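Local coordinates for lumazine protein (PDB 3A35) that serves as an antenna in bacterial bioluminescence, carrying a lumazine or flavin chromophore and shifting the luciferase emission to shorter wavelength, at residues A[33-38]-A[83-88]. Numbering follows the deposited sequence. Where two conformers were deposited one is given.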
loop_
_atom_site.group_PDB
_atom_site.type_symbol
_atom_site.label_atom_id
_atom_site.label_comp_id
_atom_site.label_asym_id
_atom_site.label_seq_id
_atom_site.Cartn_x
_atom_site.Cartn_y
_atom_site.Cartn_z
ATOM N N LEU A 33 7.081 12.065 -9.584
ATOM C CA LEU A 33 6.269 12.678 -10.664
ATOM C C LEU A 33 6.992 12.598 -12.039
ATOM O O LEU A 33 6.377 12.296 -13.051
ATOM C CB LEU A 33 6.061 14.170 -10.300
ATOM C CG LEU A 33 5.374 14.920 -11.381
ATOM C CD1 LEU A 33 3.921 14.439 -11.513
ATOM C CD2 LEU A 33 5.373 16.466 -11.103
ATOM N N GLU A 34 8.233 12.983 -12.089
ATOM C CA GLU A 34 8.888 13.039 -13.420
ATOM C C GLU A 34 9.234 11.601 -13.934
ATOM O O GLU A 34 9.441 11.463 -15.186
ATOM C CB GLU A 34 10.125 13.955 -13.334
ATOM C CG GLU A 34 9.799 15.346 -12.794
ATOM C CD GLU A 34 9.577 16.279 -13.923
ATOM O OE1 GLU A 34 8.457 16.788 -14.063
ATOM O OE2 GLU A 34 10.602 16.578 -14.573
ATOM N N SER A 35 9.214 10.552 -13.053
ATOM C CA SER A 35 9.389 9.194 -13.502
ATOM C C SER A 35 8.105 8.507 -14.008
ATOM O O SER A 35 8.221 7.308 -14.333
ATOM C CB SER A 35 9.995 8.348 -12.375
ATOM O OG SER A 35 8.994 8.065 -11.426
ATOM N N VAL A 36 6.950 9.226 -14.070
ATOM C CA VAL A 36 5.732 8.545 -14.540
ATOM C C VAL A 36 5.100 9.328 -15.692
ATOM O O VAL A 36 5.438 10.550 -15.952
ATOM C CB VAL A 36 4.695 8.309 -13.376
ATOM C CG1 VAL A 36 5.318 7.471 -12.299
ATOM C CG2 VAL A 36 4.109 9.592 -12.848
ATOM N N GLU A 37 4.235 8.601 -16.405
ATOM C CA GLU A 37 3.596 9.187 -17.536
ATOM C C GLU A 37 2.172 8.597 -17.663
ATOM O O GLU A 37 1.797 7.638 -16.944
ATOM C CB GLU A 37 4.370 8.825 -18.801
ATOM C CG GLU A 37 4.565 7.527 -19.200
ATOM C CD GLU A 37 5.792 7.476 -20.192
ATOM O OE1 GLU A 37 5.894 8.334 -21.125
ATOM O OE2 GLU A 37 6.663 6.622 -19.943
ATOM N N LYS A 38 1.337 9.160 -18.584
ATOM C CA LYS A 38 0.112 8.443 -18.902
ATOM C C LYS A 38 0.361 7.053 -19.267
ATOM O O LYS A 38 1.229 6.796 -20.080
ATOM C CB LYS A 38 -0.734 9.012 -20.096
ATOM C CG LYS A 38 -1.479 10.168 -19.731
ATOM C CD LYS A 38 -2.611 10.782 -20.871
ATOM C CE LYS A 38 -2.328 10.382 -22.177
ATOM N NZ LYS A 38 -3.390 11.351 -22.884
ATOM N N LEU A 83 3.786 5.233 -2.712
ATOM C CA LEU A 83 4.051 5.142 -4.177
ATOM C C LEU A 83 5.270 4.284 -4.475
ATOM O O LEU A 83 6.312 4.469 -3.806
ATOM C CB LEU A 83 4.322 6.562 -4.741
ATOM C CG LEU A 83 3.175 7.566 -4.470
ATOM C CD1 LEU A 83 3.589 8.972 -4.918
ATOM C CD2 LEU A 83 1.835 7.095 -5.161
ATOM N N GLU A 84 5.181 3.435 -5.493
ATOM C CA GLU A 84 6.382 2.689 -5.954
ATOM C C GLU A 84 6.259 2.492 -7.472
ATOM O O GLU A 84 5.271 1.941 -7.993
ATOM C CB GLU A 84 6.501 1.356 -5.321
ATOM C CG GLU A 84 7.813 0.621 -5.733
ATOM C CD GLU A 84 7.942 -0.752 -5.201
ATOM O OE1 GLU A 84 7.146 -1.313 -4.445
ATOM O OE2 GLU A 84 8.926 -1.404 -5.750
ATOM N N VAL A 85 7.266 3.013 -8.184
ATOM C CA VAL A 85 7.378 2.803 -9.659
ATOM C C VAL A 85 8.213 1.560 -9.883
ATOM O O VAL A 85 9.068 1.223 -9.098
ATOM C CB VAL A 85 8.008 4.048 -10.248
ATOM C CG1 VAL A 85 8.223 3.872 -11.810
ATOM C CG2 VAL A 85 7.134 5.237 -9.979
ATOM N N ARG A 86 7.905 0.817 -10.892
ATOM C CA ARG A 86 8.627 -0.436 -11.166
ATOM C C ARG A 86 10.129 -0.211 -11.332
ATOM O O ARG A 86 10.514 0.854 -11.838
ATOM C CB ARG A 86 8.106 -1.207 -12.363
ATOM C CG ARG A 86 8.270 -0.629 -13.650
ATOM C CD ARG A 86 7.781 -1.700 -14.677
ATOM N NE ARG A 86 6.323 -1.506 -14.615
ATOM C CZ ARG A 86 5.473 -2.392 -14.116
ATOM N NH1 ARG A 86 5.917 -3.525 -13.591
ATOM N NH2 ARG A 86 4.201 -2.099 -14.061
ATOM N N PRO A 87 10.945 -1.226 -10.926
ATOM C CA PRO A 87 12.372 -1.070 -11.151
ATOM C C PRO A 87 12.730 -0.773 -12.588
ATOM O O PRO A 87 12.145 -1.297 -13.550
ATOM C CB PRO A 87 12.899 -2.501 -10.820
ATOM C CG PRO A 87 11.969 -3.013 -9.699
ATOM C CD PRO A 87 10.618 -2.386 -10.062
ATOM N N GLU A 88 13.699 0.129 -12.699
ATOM C CA GLU A 88 14.129 0.685 -13.977
ATOM C C GLU A 88 14.927 -0.334 -14.923
ATOM O O GLU A 88 14.712 -0.471 -16.145
ATOM C CB GLU A 88 14.990 1.915 -13.583
ATOM C CG GLU A 88 14.208 3.117 -13.286
ATOM C CD GLU A 88 13.909 3.686 -14.616
ATOM O OE1 GLU A 88 14.794 4.388 -15.253
ATOM O OE2 GLU A 88 12.839 3.311 -15.059
#
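Val85 reaches the 33-38 segment with one methyl group, CG2, which meets Val36 and, in one of the two modelled conformers of Ser35, that serine as well. CG2 lies 3.7 Å from Val36 CG1, a purely apolar touch between branch ends. The division of labour between the two methyls of Val85 follows from its first torsion: with chi1 at 177°, CG1 stands anti to the backbone N, while CG2 swings beside that nitrogen and faces the other segment. Val36 answers with CG1, set anti to its own carbonyl carbon (chi1 -59°), the same placing as CG2 of Val85, and the two isopropyl groups meet at a slant, each giving one methyl. The CB of Val85 points at residues 33-38, whereas that of Val36 runs alongside the approach.

Ser35 contributes its oxygen without any polar bond across the gap. In the conformer described, OG is 3.7 Å from Val85 CG2 and is hydrogen-bonded to Ile32 O, offering the valine methyl a van der Waals surface. Only 99 Å² is buried and the backbones remain well apart, Val36 CA to Val85 CA being 7.7 Å; this is a light surface touch, with Ser35 exposed.

The Val36 side chain is about 13 Å from the bound riboflavin, and the contact is plain structural packing within the first lumazine-binding repeat, a six-stranded antiparallel barrel of the riboflavin synthase-like fold. It joins the loop that follows helix 30-34 to the region at the end of strand 80-84, the last strand of that barrel. Both valines also touch Met42 of strand 41-44; Val36 also touches Ile54 of strand 47-55, and Val85 packs against Ile32 of helix 30-34.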